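Long-range contacts in 4-alpha-glucanotransferase (Aquifex aeolicus, PDB 1TZ7), which is an amylomaltase-type enzyme built around a parallel eight-stranded beta/alpha barrel: residues I26-T31 against W479-K484; D143-H148 against R194-V199; E168-D173 against S232-D237. All blocks are in the same frame, centred on the assembly; numbering follows the deposited sequence.

Contact 1: residues I26-T31 against W479-K484; sequences ILLHVT and WRWRIK
Arg482 runs its aliphatic chain past the carbonyl oxygen of Thr31. Its CB carries CG beside the backbone N (chi1 -60°), and from there CG lies 3.4 Å from Thr31 O. The next carbon, CD, is modelled closer still to that oxygen, a doubtful approach on which nothing is built here. Bends at chi2 and chi3 then set the guanidinium, with Thr31 O near its plane at the edge; it binds Gly113 O through NE and, through NH2, Ser35 O just past the first segment.

Water joins the segments where they lack direct hydrogen bonds. It accepts from Thr31 OG1 at 2.7 Å and donates to both Trp479 O, at 3.0 Å, and Trp481 O, at 2.7 Å. Three bonds therefore fix this one molecule, and Thr31 OG1 reaches it from a position between its own backbone N and carbonyl carbon (chi1 57°). The same two carbonyl oxygens also accept from Tyr117 OH and Ser32 OG respectively.

An apolar patch lies further along. Leu28 CD1 touches Ile483 CD1 at 3.8 Å and the rim atom CZ3 of Trp481 at 3.9 Å, its side chain crossing both at about a right angle; Leu28 CD2 also meets Ile483 CD1. Met457 touches Leu28 and Ile483 as well.

The residues just after barrel strand 23-27 are thus joined to a distant loop by buried hydrocarbon and by a water shared by Thr31 OG1 and two main-chain oxygens, while the guanidinium is bound to carbonyls outside the pair.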
loop_
_atom_site.group_PDB
_atom_site.type_symbol
_atom_site.label_atom_id
_atom_site.label_comp_id
_atom_site.label_asym_id
_atom_site.label_seq_id
_atom_site.Cartn_x
_atom_site.Cartn_y
_atom_site.Cartn_z
ATOM N N ILE A 26 1.879 5.144 13.373
ATOM C CA ILE A 26 2.159 6.175 12.406
ATOM C C ILE A 26 1.985 5.624 10.996
ATOM O O ILE A 26 2.397 4.506 10.705
ATOM C CB ILE A 26 3.599 6.721 12.602
ATOM C CG1 ILE A 26 3.691 7.511 13.918
ATOM C CG2 ILE A 26 4.005 7.608 11.414
ATOM C CD1 ILE A 26 5.065 8.084 14.204
ATOM N N LEU A 27 1.354 6.418 10.130
ATOM C CA LEU A 27 1.275 6.103 8.711
ATOM C C LEU A 27 2.443 6.769 7.973
ATOM O O LEU A 27 2.521 7.996 7.884
ATOM C CB LEU A 27 -0.074 6.568 8.136
ATOM C CG LEU A 27 -0.242 6.570 6.604
ATOM C CD1 LEU A 27 0.092 5.227 6.013
ATOM C CD2 LEU A 27 -1.669 6.982 6.237
ATOM N N LEU A 28 3.348 5.946 7.464
ATOM C CA LEU A 28 4.541 6.431 6.777
ATOM C C LEU A 28 5.030 5.385 5.786
ATOM O O LEU A 28 5.421 4.291 6.174
ATOM C CB LEU A 28 5.653 6.735 7.791
ATOM C CG LEU A 28 6.981 7.216 7.192
ATOM C CD1 LEU A 28 6.846 8.643 6.671
ATOM C CD2 LEU A 28 8.097 7.124 8.222
ATOM N N HIS A 29 5.002 5.725 4.508
ATOM C CA HIS A 29 5.492 4.829 3.468
ATOM C C HIS A 29 7.008 4.794 3.461
ATOM O O HIS A 29 7.670 5.782 3.803
ATOM C CB HIS A 29 4.984 5.284 2.113
ATOM C CG HIS A 29 5.162 4.276 1.016
ATOM N ND1 HIS A 29 4.714 2.977 1.114
ATOM C CD2 HIS A 29 5.715 4.390 -0.215
ATOM C CE1 HIS A 29 4.992 2.334 -0.008
ATOM N NE2 HIS A 29 5.600 3.169 -0.828
ATOM N N VAL A 30 7.554 3.655 3.065
ATOM C CA VAL A 30 8.996 3.450 3.063
ATOM C C VAL A 30 9.720 4.544 2.259
ATOM O O VAL A 30 10.794 4.981 2.641
ATOM C CB VAL A 30 9.360 2.047 2.492
ATOM C CG1 VAL A 30 10.863 1.875 2.401
ATOM C CG2 VAL A 30 8.744 0.930 3.367
ATOM N N THR A 31 9.113 4.982 1.150
ATOM C CA THR A 31 9.751 5.972 0.261
ATOM C C THR A 31 9.999 7.291 0.980
ATOM O O THR A 31 10.927 8.016 0.643
ATOM C CB THR A 31 8.884 6.235 -0.997
ATOM O OG1 THR A 31 7.575 6.674 -0.609
ATOM C CG2 THR A 31 8.642 4.949 -1.785
ATOM N N TRP A 479 3.226 10.681 -4.586
ATOM C CA TRP A 479 4.056 9.649 -3.954
ATOM C C TRP A 479 5.493 10.102 -3.766
ATOM O O TRP A 479 6.396 9.276 -3.593
ATOM C CB TRP A 479 4.014 8.345 -4.763
ATOM C CG TRP A 479 2.658 8.023 -5.290
ATOM C CD1 TRP A 479 2.248 8.086 -6.585
ATOM C CD2 TRP A 479 1.527 7.592 -4.534
ATOM N NE1 TRP A 479 0.927 7.718 -6.685
ATOM C CE2 TRP A 479 0.459 7.413 -5.439
ATOM C CE3 TRP A 479 1.300 7.338 -3.175
ATOM C CZ2 TRP A 479 -0.809 6.990 -5.033
ATOM C CZ3 TRP A 479 0.042 6.917 -2.775
ATOM C CH2 TRP A 479 -0.996 6.748 -3.703
ATOM N N ARG A 480 5.706 11.411 -3.781
ATOM C CA ARG A 480 7.043 11.957 -3.800
ATOM C C ARG A 480 7.495 12.496 -2.426
ATOM O O ARG A 480 8.684 12.681 -2.204
ATOM C CB ARG A 480 7.149 13.057 -4.868
ATOM C CG ARG A 480 6.770 12.564 -6.303
ATOM C CD ARG A 480 7.320 13.423 -7.445
ATOM N NE ARG A 480 8.581 12.961 -7.880
ATOM C CZ ARG A 480 8.927 12.485 -9.084
ATOM N NH1 ARG A 480 10.182 12.188 -9.233
ATOM N NH2 ARG A 480 8.069 12.228 -10.084
ATOM N N TRP A 481 6.553 12.744 -1.513
ATOM C CA TRP A 481 6.906 13.410 -0.251
ATOM C C TRP A 481 7.863 12.573 0.569
ATOM O O TRP A 481 7.680 11.369 0.714
ATOM C CB TRP A 481 5.679 13.722 0.600
ATOM C CG TRP A 481 6.080 14.324 1.930
ATOM C CD1 TRP A 481 6.512 15.603 2.154
ATOM C CD2 TRP A 481 6.127 13.661 3.199
ATOM N NE1 TRP A 481 6.808 15.778 3.487
ATOM C CE2 TRP A 481 6.579 14.603 4.151
ATOM C CE3 TRP A 481 5.821 12.362 3.637
ATOM C CZ2 TRP A 481 6.731 14.289 5.503
ATOM C CZ3 TRP A 481 5.975 12.059 4.977
ATOM C CH2 TRP A 481 6.428 13.019 5.893
ATOM N N ARG A 482 8.881 13.226 1.121
ATOM C CA ARG A 482 9.796 12.586 2.060
ATOM C C ARG A 482 10.014 13.463 3.280
ATOM O O ARG A 482 9.921 14.694 3.204
ATOM C CB ARG A 482 11.147 12.313 1.388
ATOM C CG ARG A 482 11.075 11.400 0.180
ATOM C CD ARG A 482 12.295 10.504 0.013
ATOM N NE ARG A 482 13.503 11.267 -0.294
ATOM C CZ ARG A 482 14.732 10.916 0.082
ATOM N NH1 ARG A 482 15.761 11.676 -0.247
ATOM N NH2 ARG A 482 14.934 9.806 0.791
ATOM N N ILE A 483 10.310 12.827 4.401
ATOM C CA ILE A 483 10.822 13.520 5.573
ATOM C C ILE A 483 12.121 14.225 5.223
ATOM O O ILE A 483 13.024 13.618 4.642
ATOM C CB ILE A 483 11.066 12.503 6.729
ATOM C CG1 ILE A 483 9.740 11.886 7.185
ATOM C CG2 ILE A 483 11.762 13.179 7.899
ATOM C CD1 ILE A 483 9.907 10.559 7.941
ATOM N N LYS A 484 12.209 15.514 5.577
ATOM C CA LYS A 484 13.416 16.315 5.333
ATOM C C LYS A 484 14.030 16.840 6.648
ATOM O O LYS A 484 15.111 17.429 6.641
ATOM C CB LYS A 484 13.088 17.509 4.422
ATOM C CG LYS A 484 12.591 17.126 3.036
ATOM C CD LYS A 484 12.018 18.343 2.294
ATOM C CE LYS A 484 10.944 17.937 1.292
ATOM N NZ LYS A 484 9.685 17.490 1.961
HETATM O O HOH W 1 7.822 9.328 -0.987
#

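Contact 2: residues D143-H148 against R194-V199; sequences DFLKEH and RFYFHV
Phe195 and Tyr196 present neighbouring rings to Leu145. One face of the Phe195 ring carries Val199 CG1, 3.8 Å above its plane and offset toward the rim, and Tyr196 CD2 lies in plane at its edge. The Tyr196 ring in turn has Phe195 CD2 3.7 Å above one face. Across the contact, the Phe144 ring has His148 CD2 of its own segment over one face, 3.2 Å above the plane, and meets Phe203 edge-to-face.

Leu145 does most of the touching from helix 138-147. Its CD1 reaches Tyr196 CE1 at 3.7 Å and Phe195 CE2 at 4.1 Å, approaching both rings obliquely, while CD2 meets Phe195 CZ and lies 4.3 Å from Val199 CG1. The leucine and Phe195 point at each other from opposite directions, whereas it crosses Tyr196 at about a right angle. Phe144 adds a looser approach, its CE2 lying 4.2 Å from Val199 O.

The segments share no hydrogen bond or salt bridge; they meet by van der Waals packing. The Tyr196 hydroxyl finds its partner at Glu142 OE1, the residue just before 143-148 on the same helix, which ties the two helices together beside the apolar patch. Ala156 of helix 149-165 touches both Phe195 and Val199, adding a third helix.

The short axes cross at 76° with a closest approach of 11.7 Å, a separation filled by the leucine, valine and aromatic side chains. This is steep helix-on-helix packing in the largely helical region that separates the second and third strands of the beta/alpha barrel, strands 60-62 and 222-227.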
loop_
_atom_site.group_PDB
_atom_site.type_symbol
_atom_site.label_atom_id
_atom_site.label_comp_id
_atom_site.label_asym_id
_atom_site.label_seq_id
_atom_site.Cartn_x
_atom_site.Cartn_y
_atom_site.Cartn_z
ATOM N N ASP A 143 16.599 -21.931 -2.614
ATOM C CA ASP A 143 15.717 -22.090 -1.453
ATOM C C ASP A 143 14.656 -20.994 -1.431
ATOM O O ASP A 143 13.503 -21.239 -1.080
ATOM C CB ASP A 143 16.529 -22.050 -0.152
ATOM C CG ASP A 143 17.394 -23.290 0.039
ATOM O OD1 ASP A 143 17.778 -23.915 -0.973
ATOM O OD2 ASP A 143 17.736 -23.712 1.164
ATOM N N PHE A 144 15.059 -19.785 -1.810
ATOM C CA PHE A 144 14.142 -18.653 -1.887
ATOM C C PHE A 144 13.062 -18.910 -2.935
ATOM O O PHE A 144 11.888 -18.645 -2.702
ATOM C CB PHE A 144 14.915 -17.373 -2.228
ATOM C CG PHE A 144 14.068 -16.135 -2.226
ATOM C CD1 PHE A 144 13.654 -15.559 -1.030
ATOM C CD2 PHE A 144 13.687 -15.536 -3.424
ATOM C CE1 PHE A 144 12.874 -14.413 -1.029
ATOM C CE2 PHE A 144 12.906 -14.389 -3.425
ATOM C CZ PHE A 144 12.500 -13.830 -2.229
ATOM N N LEU A 145 13.472 -19.440 -4.082
ATOM C CA LEU A 145 12.548 -19.713 -5.187
ATOM C C LEU A 145 11.489 -20.739 -4.790
ATOM O O LEU A 145 10.328 -20.620 -5.177
ATOM C CB LEU A 145 13.317 -20.221 -6.416
ATOM C CG LEU A 145 13.532 -19.205 -7.537
ATOM C CD1 LEU A 145 14.561 -19.725 -8.528
ATOM C CD2 LEU A 145 12.219 -18.887 -8.241
ATOM N N LYS A 146 11.902 -21.747 -4.025
ATOM C CA LYS A 146 10.984 -22.782 -3.557
ATOM C C LYS A 146 9.940 -22.185 -2.619
ATOM O O LYS A 146 8.755 -22.454 -2.755
ATOM C CB LYS A 146 11.754 -23.901 -2.839
ATOM C CG LYS A 146 12.628 -24.746 -3.764
ATOM C CD LYS A 146 11.807 -25.797 -4.522
ATOM C CE LYS A 146 12.417 -27.193 -4.387
ATOM N NZ LYS A 146 13.804 -27.254 -4.928
ATOM N N GLU A 147 10.396 -21.367 -1.672
ATOM C CA GLU A 147 9.495 -20.701 -0.722
ATOM C C GLU A 147 8.423 -19.883 -1.447
ATOM O O GLU A 147 7.263 -19.869 -1.036
ATOM C CB GLU A 147 10.293 -19.795 0.234
ATOM C CG GLU A 147 9.494 -19.313 1.449
ATOM C CD GLU A 147 10.229 -18.251 2.261
ATOM O OE1 GLU A 147 11.453 -18.083 2.063
ATOM O OE2 GLU A 147 9.580 -17.586 3.097
ATOM N N HIS A 148 8.820 -19.211 -2.536
ATOM C CA HIS A 148 7.927 -18.276 -3.251
ATOM C C HIS A 148 7.542 -18.811 -4.626
ATOM O O HIS A 148 7.239 -18.047 -5.526
ATOM C CB HIS A 148 8.602 -16.897 -3.383
ATOM C CG HIS A 148 9.023 -16.325 -2.074
ATOM N ND1 HIS A 148 8.132 -15.756 -1.192
ATOM C CD2 HIS A 148 10.233 -16.272 -1.473
ATOM C CE1 HIS A 148 8.781 -15.366 -0.110
ATOM N NE2 HIS A 148 10.055 -15.665 -0.257
ATOM N N ARG A 194 18.840 -13.967 -17.223
ATOM C CA ARG A 194 17.982 -12.819 -16.934
ATOM C C ARG A 194 16.898 -13.193 -15.920
ATOM O O ARG A 194 16.524 -12.385 -15.066
ATOM C CB ARG A 194 17.332 -12.307 -18.223
ATOM C CG ARG A 194 18.297 -11.616 -19.168
ATOM C CD ARG A 194 18.559 -10.166 -18.823
ATOM N NE ARG A 194 19.647 -10.018 -17.857
ATOM C CZ ARG A 194 19.694 -9.078 -16.909
ATOM N NH1 ARG A 194 18.709 -8.190 -16.786
ATOM N NH2 ARG A 194 20.730 -9.028 -16.080
ATOM N N PHE A 195 16.398 -14.420 -16.025
ATOM C CA PHE A 195 15.419 -14.940 -15.079
ATOM C C PHE A 195 15.968 -14.850 -13.662
ATOM O O PHE A 195 15.296 -14.362 -12.757
ATOM C CB PHE A 195 15.067 -16.398 -15.429
ATOM C CG PHE A 195 14.332 -17.135 -14.334
ATOM C CD1 PHE A 195 12.955 -17.004 -14.191
ATOM C CD2 PHE A 195 15.017 -17.970 -13.458
ATOM C CE1 PHE A 195 12.281 -17.687 -13.190
ATOM C CE2 PHE A 195 14.343 -18.653 -12.456
ATOM C CZ PHE A 195 12.978 -18.510 -12.322
ATOM N N TYR A 196 17.202 -15.305 -13.483
ATOM C CA TYR A 196 17.789 -15.417 -12.155
ATOM C C TYR A 196 18.223 -14.057 -11.595
ATOM O O TYR A 196 18.359 -13.899 -10.383
ATOM C CB TYR A 196 18.975 -16.386 -12.171
ATOM C CG TYR A 196 18.587 -17.816 -11.863
ATOM C CD1 TYR A 196 18.204 -18.191 -10.580
ATOM C CD2 TYR A 196 18.592 -18.789 -12.855
ATOM C CE1 TYR A 196 17.842 -19.500 -10.290
ATOM C CE2 TYR A 196 18.232 -20.103 -12.576
ATOM C CZ TYR A 196 17.858 -20.450 -11.291
ATOM O OH TYR A 196 17.500 -21.746 -11.007
ATOM N N PHE A 197 18.439 -13.079 -12.477
ATOM C CA PHE A 197 18.687 -11.707 -12.031
ATOM C C PHE A 197 17.460 -11.163 -11.320
ATOM O O PHE A 197 17.574 -10.477 -10.315
ATOM C CB PHE A 197 19.049 -10.790 -13.210
ATOM C CG PHE A 197 18.952 -9.314 -12.882
ATOM C CD1 PHE A 197 19.959 -8.681 -12.157
ATOM C CD2 PHE A 197 17.848 -8.567 -13.283
ATOM C CE1 PHE A 197 19.869 -7.320 -11.845
ATOM C CE2 PHE A 197 17.755 -7.207 -12.971
ATOM C CZ PHE A 197 18.768 -6.589 -12.252
ATOM N N HIS A 198 16.286 -11.477 -11.851
ATOM C CA HIS A 198 15.042 -10.940 -11.321
ATOM C C HIS A 198 14.603 -11.632 -10.042
ATOM O O HIS A 198 13.962 -11.016 -9.195
ATOM C CB HIS A 198 13.952 -10.986 -12.382
ATOM C CG HIS A 198 14.169 -10.004 -13.480
ATOM N ND1 HIS A 198 14.251 -8.648 -13.250
ATOM C CD2 HIS A 198 14.372 -10.174 -14.807
ATOM C CE1 HIS A 198 14.473 -8.023 -14.390
ATOM N NE2 HIS A 198 14.551 -8.927 -15.351
ATOM N N VAL A 199 14.958 -12.906 -9.881
ATOM C CA VAL A 199 14.735 -13.575 -8.592
ATOM C C VAL A 199 15.731 -13.050 -7.553
ATOM O O VAL A 199 15.389 -12.882 -6.395
ATOM C CB VAL A 199 14.816 -15.163 -8.683
ATOM C CG1 VAL A 199 14.386 -15.659 -10.052
ATOM C CG2 VAL A 199 16.195 -15.661 -8.333
#

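Contact 3: residues E168-D173 against S232-D237; sequences EWYEWD and SYSSAD
Trp169 makes the direct hydrogen bond between the segments. Its indole NE1 donates to Tyr233 O at 2.9 Å with an N-H...O angle of 166°, and the acceptor lies only 8° out of the ring plane. The donor also sits in the carbonyl plane, so the bond is well formed at both ends and constrains the rotation of the indole. Trp169 reaches this position with CG between its backbone N and carbonyl carbon (chi1 71°).

Aromatic contacts build on that bond. The three rings form a triangular cluster, Tyr233 touching both others: its CE2 meets Trp169 CZ2 at 3.7 Å, and its CE1 sits 3.2 Å from Tyr170 CD1, over one face of the Tyr170 ring. The opposite face of that ring is covered by Glu168 CB. Both ring pairs are inclined, neither stacked nor edge-to-face. The Tyr170 and Tyr233 centroids are 4.7 Å apart.

Van der Waals contact accounts for Ser234, the centre of an inverse gamma turn. Ser234 OG lies 3.4 Å from Glu168 CG and just as far from Tyr170 CE1, approaching that ring in plane at its edge.

Bonds of the Ser235 hydroxyl shape the second segment itself: OG donates to Ser232 O at 2.8 Å and, as N-cap of helix 236-240, makes a weak bond to Val238 N.

The Tyr233 hydroxyl hydrogen-bonds to Leu251 O, and Trp239 of helix 236-240 meets Trp172 edge-to-face and Trp169 at an incline. The contact thereby joins the loop between helices 149-165 and 174-177 to the segment that follows barrel strand 222-227 and leads into helix 236-240, with Tyr158 of helix 149-165 touching both Trp169 and Ala236.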
loop_
_atom_site.group_PDB
_atom_site.type_symbol
_atom_site.label_atom_id
_atom_site.label_comp_id
_atom_site.label_asym_id
_atom_site.label_seq_id
_atom_site.Cartn_x
_atom_site.Cartn_y
_atom_site.Cartn_z
ATOM N N GLU A 168 4.679 -5.305 -23.627
ATOM C CA GLU A 168 3.794 -5.824 -22.573
ATOM C C GLU A 168 3.360 -7.260 -22.903
ATOM O O GLU A 168 3.567 -7.733 -24.014
ATOM C CB GLU A 168 2.558 -4.919 -22.426
ATOM C CG GLU A 168 2.410 -4.279 -21.053
ATOM C CD GLU A 168 3.595 -3.406 -20.681
ATOM O OE1 GLU A 168 4.243 -3.688 -19.646
ATOM O OE2 GLU A 168 3.877 -2.439 -21.421
ATOM N N TRP A 169 2.760 -7.945 -21.931
ATOM C CA TRP A 169 2.465 -9.377 -22.079
ATOM C C TRP A 169 1.387 -9.627 -23.130
ATOM O O TRP A 169 1.430 -10.629 -23.840
ATOM C CB TRP A 169 2.064 -10.013 -20.724
ATOM C CG TRP A 169 0.718 -9.593 -20.206
ATOM C CD1 TRP A 169 0.466 -8.638 -19.268
ATOM C CD2 TRP A 169 -0.558 -10.127 -20.584
ATOM N NE1 TRP A 169 -0.887 -8.537 -19.044
ATOM C CE2 TRP A 169 -1.538 -9.440 -19.839
ATOM C CE3 TRP A 169 -0.975 -11.118 -21.484
ATOM C CZ2 TRP A 169 -2.905 -9.709 -19.967
ATOM C CZ3 TRP A 169 -2.336 -11.382 -21.606
ATOM C CH2 TRP A 169 -3.278 -10.680 -20.852
ATOM N N TYR A 170 0.428 -8.707 -23.228
ATOM C CA TYR A 170 -0.679 -8.848 -24.185
ATOM C C TYR A 170 -0.249 -8.482 -25.610
ATOM O O TYR A 170 -1.030 -8.607 -26.544
ATOM C CB TYR A 170 -1.888 -7.990 -23.756
ATOM C CG TYR A 170 -1.556 -6.538 -23.465
ATOM C CD1 TYR A 170 -1.217 -6.129 -22.180
ATOM C CD2 TYR A 170 -1.587 -5.578 -24.475
ATOM C CE1 TYR A 170 -0.916 -4.808 -21.906
ATOM C CE2 TYR A 170 -1.285 -4.250 -24.211
ATOM C CZ TYR A 170 -0.951 -3.871 -22.923
ATOM O OH TYR A 170 -0.651 -2.563 -22.650
ATOM N N GLU A 171 0.998 -8.033 -25.761
ATOM C CA GLU A 171 1.563 -7.725 -27.082
ATOM C C GLU A 171 2.566 -8.805 -27.542
ATOM O O GLU A 171 3.037 -8.777 -28.679
ATOM C CB GLU A 171 2.251 -6.352 -27.056
ATOM C CG GLU A 171 1.409 -5.244 -26.426
ATOM C CD GLU A 171 1.978 -3.857 -26.677
ATOM O OE1 GLU A 171 3.024 -3.524 -26.079
ATOM O OE2 GLU A 171 1.377 -3.098 -27.469
ATOM N N TRP A 172 2.884 -9.751 -26.651
ATOM C CA TRP A 172 3.839 -10.825 -26.972
ATOM C C TRP A 172 3.268 -11.765 -28.016
ATOM O O TRP A 172 2.062 -11.775 -28.262
ATOM C CB TRP A 172 4.187 -11.632 -25.719
ATOM C CG TRP A 172 4.972 -10.882 -24.702
ATOM C CD1 TRP A 172 5.706 -9.747 -24.899
ATOM C CD2 TRP A 172 5.111 -11.212 -23.321
ATOM N NE1 TRP A 172 6.290 -9.351 -23.719
ATOM C CE2 TRP A 172 5.939 -10.234 -22.733
ATOM C CE3 TRP A 172 4.614 -12.242 -22.509
ATOM C CZ2 TRP A 172 6.282 -10.255 -21.378
ATOM C CZ3 TRP A 172 4.957 -12.258 -21.164
ATOM C CH2 TRP A 172 5.782 -11.272 -20.616
ATOM N N ASP A 173 4.141 -12.566 -28.624
ATOM C CA ASP A 173 3.708 -13.654 -29.493
ATOM C C ASP A 173 2.613 -14.470 -28.808
ATOM O O ASP A 173 2.622 -14.640 -27.590
ATOM C CB ASP A 173 4.896 -14.563 -29.851
ATOM C CG ASP A 173 5.705 -14.035 -31.029
ATOM O OD1 ASP A 173 5.478 -12.880 -31.442
ATOM O OD2 ASP A 173 6.588 -14.706 -31.602
ATOM N N SER A 232 -2.969 -4.104 -12.022
ATOM C CA SER A 232 -3.034 -3.431 -13.316
ATOM C C SER A 232 -3.201 -4.472 -14.424
ATOM O O SER A 232 -2.834 -5.634 -14.254
ATOM C CB SER A 232 -1.772 -2.597 -13.556
ATOM O OG SER A 232 -0.623 -3.419 -13.642
ATOM N N TYR A 233 -3.763 -4.055 -15.551
ATOM C CA TYR A 233 -3.896 -4.939 -16.701
ATOM C C TYR A 233 -2.525 -5.414 -17.154
ATOM O O TYR A 233 -2.358 -6.566 -17.558
ATOM C CB TYR A 233 -4.604 -4.227 -17.853
ATOM C CG TYR A 233 -4.734 -5.078 -19.091
ATOM C CD1 TYR A 233 -4.171 -4.678 -20.298
ATOM C CD2 TYR A 233 -5.411 -6.290 -19.054
ATOM C CE1 TYR A 233 -4.286 -5.461 -21.435
ATOM C CE2 TYR A 233 -5.532 -7.078 -20.184
ATOM C CZ TYR A 233 -4.968 -6.661 -21.371
ATOM O OH TYR A 233 -5.086 -7.439 -22.487
ATOM N N SER A 234 -1.543 -4.515 -17.082
ATOM C CA SER A 234 -0.160 -4.839 -17.416
ATOM C C SER A 234 0.570 -5.398 -16.196
ATOM O O SER A 234 1.427 -4.725 -15.601
ATOM C CB SER A 234 0.565 -3.592 -17.920
ATOM O OG SER A 234 -0.073 -3.066 -19.072
ATOM N N SER A 235 0.225 -6.624 -15.823
ATOM C CA SER A 235 0.842 -7.277 -14.671
ATOM C C SER A 235 1.029 -8.773 -14.918
ATOM O O SER A 235 0.325 -9.377 -15.733
ATOM C CB SER A 235 -0.003 -7.052 -13.407
ATOM O OG SER A 235 -1.223 -7.769 -13.461
ATOM N N ALA A 236 1.988 -9.359 -14.213
ATOM C CA ALA A 236 2.180 -10.801 -14.221
ATOM C C ALA A 236 0.928 -11.530 -13.720
ATOM O O ALA A 236 0.691 -12.665 -14.075
ATOM C CB ALA A 236 3.375 -11.172 -13.367
ATOM N N ASP A 237 0.135 -10.853 -12.891
ATOM C CA ASP A 237 -1.028 -11.478 -12.249
ATOM C C ASP A 237 -2.146 -11.765 -13.246
ATOM O O ASP A 237 -2.731 -12.838 -13.233
ATOM C CB ASP A 237 -1.553 -10.593 -11.131
ATOM C CG ASP A 237 -0.484 -10.234 -10.127
ATOM O OD1 ASP A 237 -0.172 -9.031 -9.994
ATOM O OD2 ASP A 237 0.106 -11.085 -9.433
#

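Overall arrangement
Contact 1 lies at the end of barrel strand 23-27, where the chain leaves it, and closes a span of nearly the whole chain, within which both other contacts fall. Its centre lies about 12 Å from the centre of the chain, against about 23 Å for contact 2 and 22 Å for contact 3. The latter two interleave in sequence (143-148, 168-173, 194-199, 232-237), and their centres are about 20 Å apart, with nearest atoms about 10 Å apart. Helix 149-165 touches side chains of both, bridging the gap. Contact 1 stands about 29 Å from contact 2 and 30 Å from contact 3, centre to centre (nearest atoms about 16 and 13 Å). None touches another.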